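Local coordinates for GDSL-like Lipase/Acylhydrolase family protein (Neisseria meningitidis, PDB 4K7J), which removes O-acetyl groups from peptidoglycan as an SGNH-family esterase with a catalytic triad, at residues A65-D71 against Q97-A101; F152-L156 against P194-G198. All coordinates share one frame; numbering follows the deposited sequence.

Contact 1: residues A65-D71 against Q97-A101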
loop_
_atom_site.group_PDB
_atom_site.type_symbol
_atom_site.label_atom_id
_atom_site.label_comp_id
_atom_site.label_asym_id
_atom_site.label_seq_id
_atom_site.Cartn_x
_atom_site.Cartn_y
_atom_site.Cartn_z
ATOM N N ALA A 65 3.333 -3.753 -5.279
ATOM C CA ALA A 65 2.675 -5.057 -5.339
ATOM C C ALA A 65 3.607 -6.260 -5.116
ATOM O O ALA A 65 3.145 -7.347 -4.762
ATOM C CB ALA A 65 1.882 -5.206 -6.662
ATOM N N GLY A 66 4.908 -6.064 -5.316
ATOM C CA GLY A 66 5.878 -7.130 -5.108
ATOM C C GLY A 66 6.226 -7.308 -3.641
ATOM O O GLY A 66 6.788 -8.325 -3.242
ATOM N N ASP A 67 5.881 -6.301 -2.843
ATOM C CA ASP A 67 6.148 -6.266 -1.401
ATOM C C ASP A 67 7.633 -6.228 -1.025
ATOM O O ASP A 67 7.949 -6.230 0.148
ATOM C CB ASP A 67 5.423 -7.402 -0.639
ATOM C CG ASP A 67 5.023 -6.996 0.780
ATOM O OD1 ASP A 67 4.881 -5.773 1.037
ATOM O OD2 ASP A 67 4.844 -7.890 1.638
ATOM N N PHE A 68 8.551 -6.180 -1.991
ATOM C CA PHE A 68 9.975 -6.084 -1.619
ATOM C C PHE A 68 10.341 -4.719 -1.022
ATOM O O PHE A 68 11.180 -4.623 -0.127
ATOM C CB PHE A 68 10.897 -6.437 -2.794
ATOM C CG PHE A 68 10.911 -7.901 -3.122
ATOM C CD1 PHE A 68 11.555 -8.805 -2.287
ATOM C CD2 PHE A 68 10.273 -8.379 -4.249
ATOM C CE1 PHE A 68 11.569 -10.163 -2.584
ATOM C CE2 PHE A 68 10.273 -9.737 -4.545
ATOM C CZ PHE A 68 10.928 -10.625 -3.718
ATOM N N PHE A 69 9.690 -3.670 -1.505
ATOM C CA PHE A 69 9.929 -2.314 -1.011
ATOM C C PHE A 69 9.219 -2.146 0.320
ATOM O O PHE A 69 9.827 -1.781 1.327
ATOM C CB PHE A 69 9.406 -1.294 -2.036
ATOM C CG PHE A 69 9.674 0.149 -1.683
ATOM C CD1 PHE A 69 8.829 0.842 -0.832
ATOM C CD2 PHE A 69 10.743 0.828 -2.246
ATOM C CE1 PHE A 69 9.059 2.179 -0.536
ATOM C CE2 PHE A 69 10.979 2.163 -1.946
ATOM C CZ PHE A 69 10.141 2.834 -1.097
ATOM N N THR A 70 7.924 -2.425 0.334
ATOM C CA THR A 70 7.134 -2.227 1.553
ATOM C C THR A 70 7.535 -3.161 2.712
ATOM O O THR A 70 7.417 -2.793 3.875
ATOM C CB THR A 70 5.635 -2.345 1.250
ATOM O OG1 THR A 70 5.434 -3.416 0.326
ATOM C CG2 THR A 70 5.128 -1.058 0.602
ATOM N N ASP A 71 8.036 -4.354 2.410
ATOM C CA ASP A 71 8.427 -5.254 3.486
ATOM C C ASP A 71 9.728 -4.801 4.131
ATOM O O ASP A 71 9.955 -5.033 5.321
ATOM C CB ASP A 71 8.558 -6.697 3.008
ATOM C CG ASP A 71 8.827 -7.658 4.152
ATOM O OD1 ASP A 71 8.025 -7.682 5.118
ATOM O OD2 ASP A 71 9.853 -8.363 4.098
ATOM N N GLN A 97 1.686 -11.071 -7.925
ATOM C CA GLN A 97 1.879 -10.135 -6.821
ATOM C C GLN A 97 2.222 -10.925 -5.562
ATOM O O GLN A 97 2.156 -12.150 -5.558
ATOM C CB GLN A 97 0.639 -9.232 -6.647
ATOM C CG GLN A 97 0.260 -8.522 -7.959
ATOM C CD GLN A 97 -0.780 -7.395 -7.828
ATOM O OE1 GLN A 97 -1.264 -6.886 -8.836
ATOM N NE2 GLN A 97 -1.101 -6.994 -6.595
ATOM N N ARG A 98 2.598 -10.241 -4.493
ATOM C CA ARG A 98 3.208 -10.941 -3.374
ATOM C C ARG A 98 2.953 -10.287 -2.007
ATOM O O ARG A 98 3.015 -9.063 -1.863
ATOM C CB ARG A 98 4.715 -11.080 -3.646
ATOM C CG ARG A 98 5.562 -11.489 -2.454
ATOM C CD ARG A 98 7.037 -11.602 -2.866
ATOM N NE ARG A 98 7.886 -11.981 -1.740
ATOM C CZ ARG A 98 8.519 -11.120 -0.948
ATOM N NH1 ARG A 98 8.417 -9.804 -1.152
ATOM N NH2 ARG A 98 9.257 -11.575 0.058
ATOM N N MET A 99 2.636 -11.110 -1.010
ATOM C CA MET A 99 2.645 -10.660 0.374
ATOM C C MET A 99 3.831 -11.327 1.053
ATOM O O MET A 99 3.918 -12.556 1.069
ATOM C CB MET A 99 1.372 -11.086 1.104
ATOM C CG MET A 99 0.100 -10.372 0.698
ATOM S SD MET A 99 -0.090 -8.784 1.507
ATOM C CE MET A 99 0.572 -7.702 0.229
ATOM N N ALA A 100 4.734 -10.541 1.631
ATOM C CA ALA A 100 5.895 -11.134 2.298
ATOM C C ALA A 100 5.559 -11.666 3.690
ATOM O O ALA A 100 6.167 -12.634 4.154
ATOM C CB ALA A 100 7.033 -10.133 2.377
ATOM N N ALA A 101 4.585 -11.030 4.338
ATOM C CA ALA A 101 4.300 -11.258 5.760
ATOM C C ALA A 101 3.341 -12.417 6.066
ATOM O O ALA A 101 3.253 -12.854 7.215
ATOM C CB ALA A 101 3.778 -9.972 6.396
HETATM O O HOH W 1 2.941 -8.641 3.457
HETATM O O HOH W 2 10.372 -9.122 1.304
#
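Asp-67 and Ala-100 hold the close-packed side of this contact. Asp-67 has positive phi just where helix 62-65 has ended, and its carboxylate meets the loop 97-101. OD2 accepts Ala-100 N at 2.7 Å on its anti lone pair, in a nearly straight hydrogen bond (N-H...O 166°). A water that bridges to Ala-101 N gives OD2 a second bond. OD1 takes Thr-70 OG1 on its own anti lone pair, so both carboxylate oxygens are held. The Ala-100 methyl lies against the carboxylates of Asp-67 and Asp-71. Nearby, the backbone bond from Arg-98 N to Ala-65 O (3.0 Å) ties the two segments together.

The Arg-98 side is looser and holds an ordered water. The Arg-98 chain runs extended past Gly-66. Its guanidinium lies flat on one face of the Phe-68 ring, planes 10° apart, with NH1 over the ring centre in a cation-pi stack. NH1 also bonds Gly-66 O at 3.0 Å, in the guanidinium plane. The water links Arg-98 NH2 to Asp-71 OD2.

Arg-74 forms salt bridges to both aspartates. Together with the backbone N-H and the water on OD2, it would probably favour a charged Asp-67.

Contact 2: residues F152-L156 against P194-G198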
loop_
_atom_site.group_PDB
_atom_site.type_symbol
_atom_site.label_atom_id
_atom_site.label_comp_id
_atom_site.label_asym_id
_atom_site.label_seq_id
_atom_site.Cartn_x
_atom_site.Cartn_y
_atom_site.Cartn_z
ATOM N N PHE A 152 -12.530 -6.504 5.007
ATOM C CA PHE A 152 -13.501 -5.994 4.045
ATOM C C PHE A 152 -14.259 -7.192 3.493
ATOM O O PHE A 152 -13.649 -8.189 3.115
ATOM C CB PHE A 152 -12.829 -5.219 2.908
ATOM C CG PHE A 152 -12.343 -3.849 3.306
ATOM C CD1 PHE A 152 -13.181 -2.748 3.214
ATOM C CD2 PHE A 152 -11.049 -3.665 3.774
ATOM C CE1 PHE A 152 -12.736 -1.483 3.576
ATOM C CE2 PHE A 152 -10.592 -2.394 4.134
ATOM C CZ PHE A 152 -11.447 -1.305 4.030
ATOM N N ALA A 153 -15.580 -7.105 3.441
ATOM C CA ALA A 153 -16.390 -8.263 3.060
ATOM C C ALA A 153 -17.735 -7.858 2.493
ATOM O O ALA A 153 -18.348 -6.906 2.966
ATOM C CB ALA A 153 -16.586 -9.188 4.263
ATOM N N LYS A 154 -18.188 -8.575 1.472
ATOM C CA LYS A 154 -19.522 -8.370 0.936
ATOM C C LYS A 154 -20.255 -9.695 0.784
ATOM O O LYS A 154 -19.877 -10.532 -0.034
ATOM C CB LYS A 154 -19.478 -7.660 -0.415
ATOM C CG LYS A 154 -20.874 -7.355 -0.950
ATOM C CD LYS A 154 -20.834 -6.576 -2.261
ATOM C CE LYS A 154 -20.294 -7.415 -3.391
ATOM N NZ LYS A 154 -20.495 -6.707 -4.694
ATOM N N PRO A 155 -21.321 -9.882 1.566
ATOM C CA PRO A 155 -22.070 -11.134 1.545
ATOM C C PRO A 155 -22.980 -11.187 0.323
ATOM O O PRO A 155 -23.408 -10.146 -0.173
ATOM C CB PRO A 155 -22.938 -11.023 2.800
ATOM C CG PRO A 155 -23.247 -9.569 2.881
ATOM C CD PRO A 155 -21.959 -8.876 2.438
ATOM N N LEU A 156 -23.280 -12.388 -0.154
ATOM C CA LEU A 156 -24.303 -12.533 -1.179
ATOM C C LEU A 156 -25.664 -12.088 -0.630
ATOM O O LEU A 156 -26.414 -11.384 -1.305
ATOM C CB LEU A 156 -24.374 -13.978 -1.666
ATOM C CG LEU A 156 -25.384 -14.244 -2.774
ATOM C CD1 LEU A 156 -24.912 -13.607 -4.082
ATOM C CD2 LEU A 156 -25.587 -15.738 -2.927
ATOM N N PRO A 194 -21.436 -18.039 -0.449
ATOM C CA PRO A 194 -20.417 -17.179 -1.068
ATOM C C PRO A 194 -20.348 -15.755 -0.531
ATOM O O PRO A 194 -21.380 -15.123 -0.293
ATOM C CB PRO A 194 -20.848 -17.126 -2.540
ATOM C CG PRO A 194 -21.664 -18.384 -2.739
ATOM C CD PRO A 194 -22.404 -18.539 -1.448
ATOM N N TRP A 195 -19.118 -15.260 -0.399
ATOM C CA TRP A 195 -18.840 -13.864 -0.099
ATOM C C TRP A 195 -17.791 -13.346 -1.079
ATOM O O TRP A 195 -17.036 -14.129 -1.656
ATOM C CB TRP A 195 -18.170 -13.747 1.264
ATOM C CG TRP A 195 -18.978 -14.033 2.474
ATOM C CD1 TRP A 195 -19.420 -15.254 2.908
ATOM C CD2 TRP A 195 -19.372 -13.085 3.468
ATOM N NE1 TRP A 195 -20.102 -15.110 4.095
ATOM C CE2 TRP A 195 -20.074 -13.790 4.467
ATOM C CE3 TRP A 195 -19.202 -11.700 3.610
ATOM C CZ2 TRP A 195 -20.614 -13.155 5.591
ATOM C CZ3 TRP A 195 -19.741 -11.072 4.718
ATOM C CH2 TRP A 195 -20.433 -11.802 5.698
ATOM N N ASP A 196 -17.688 -12.023 -1.197
ATOM C CA ASP A 196 -16.461 -11.411 -1.710
ATOM C C ASP A 196 -15.694 -10.823 -0.543
ATOM O O ASP A 196 -16.285 -10.194 0.329
ATOM C CB ASP A 196 -16.764 -10.326 -2.748
ATOM C CG ASP A 196 -17.252 -10.904 -4.070
ATOM O OD1 ASP A 196 -17.101 -12.127 -4.278
ATOM O OD2 ASP A 196 -17.780 -10.135 -4.894
ATOM N N ILE A 197 -14.387 -11.035 -0.519
ATOM C CA ILE A 197 -13.543 -10.553 0.586
ATOM C C ILE A 197 -12.450 -9.636 0.020
ATOM O O ILE A 197 -11.865 -9.933 -1.025
ATOM C CB ILE A 197 -12.859 -11.735 1.334
ATOM C CG1 ILE A 197 -13.883 -12.771 1.807
ATOM C CG2 ILE A 197 -12.015 -11.237 2.507
ATOM C CD1 ILE A 197 -14.840 -12.281 2.893
ATOM N N GLY A 198 -12.192 -8.526 0.701
ATOM C CA GLY A 198 -11.159 -7.588 0.303
ATOM C C GLY A 198 -9.957 -7.806 1.194
ATOM O O GLY A 198 -9.680 -8.932 1.582
HETATM O O HOH W 3 -17.815 -7.674 -5.984
#
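This contact is an antiparallel strand pair in the five-stranded sheet 109-112, 125-128, 195-203, 147-155 and 177-183. Strands 152-155 and 195-198 run 4.5 Å apart at their axes. Lys-154 and Asp-196 form the hydrogen-bonded pair. Lys-154 N gives to Asp-196 O at 2.7 Å, in the carbonyl plane, and Asp-196 N returns a bond to Lys-154 O at 2.9 Å. Gly-198 N also bonds Phe-152 O, but from above the carbonyl plane (50° out of it). Beyond the strand end, Leu-156 N makes a weak bond to Pro-194 O.

The pairs on either side, Ala-153 with Ile-197 and Pro-155 with Trp-195, are non-hydrogen-bonded. Their side chains share one face of the sheet. There the Trp-195 indole leans across to the other strand. Pro-155 CB sits over its six-membered ring, 3.8 Å from the centroid, in a CH-pi contact. The Ala-153 methyl meets the same ring at CE3, 3.7 Å away, and it also touches Ile-197 CD1. Leu-162 of strand 161-164, in the other five-stranded sheet, packs on Trp-195 and Ile-197. Trp-195 NE1 bonds Thr-161 O, which helps fix the indole.

Lys-154 and Asp-196 rise side by side from the opposite face. The lysine chain bends at chi3 (68°). Its NZ stops 4.4 Å from Asp-196 OD2, beyond a salt bridge, and a water spans the two atoms. NZ has its salt bridge with Asp-119, while Asp-196 OD1 bonds His-128.

From the N terminus, the chain passes through strand 53-60 of the mixed sheet and short helix 62-65 to reach residues 65-71. It runs on through helix 68-81 and returns at 97-101, where contact 1 closes the first loop. Strand 102-106 follows at once and starts one of the two five-stranded antiparallel sheets. Contact 2 opens later, on strand 147-155, and closes at 194-198 after an excursion without helix. The two loops lie in series and neither nest nor cross. Contact 1 joins the turn between helices 62-65 and 68-81 to the loop leading into strand 102-106. Contact 2 pairs strands in the second of the antiparallel sheets. Their centres are 24 Å apart, and they do not touch.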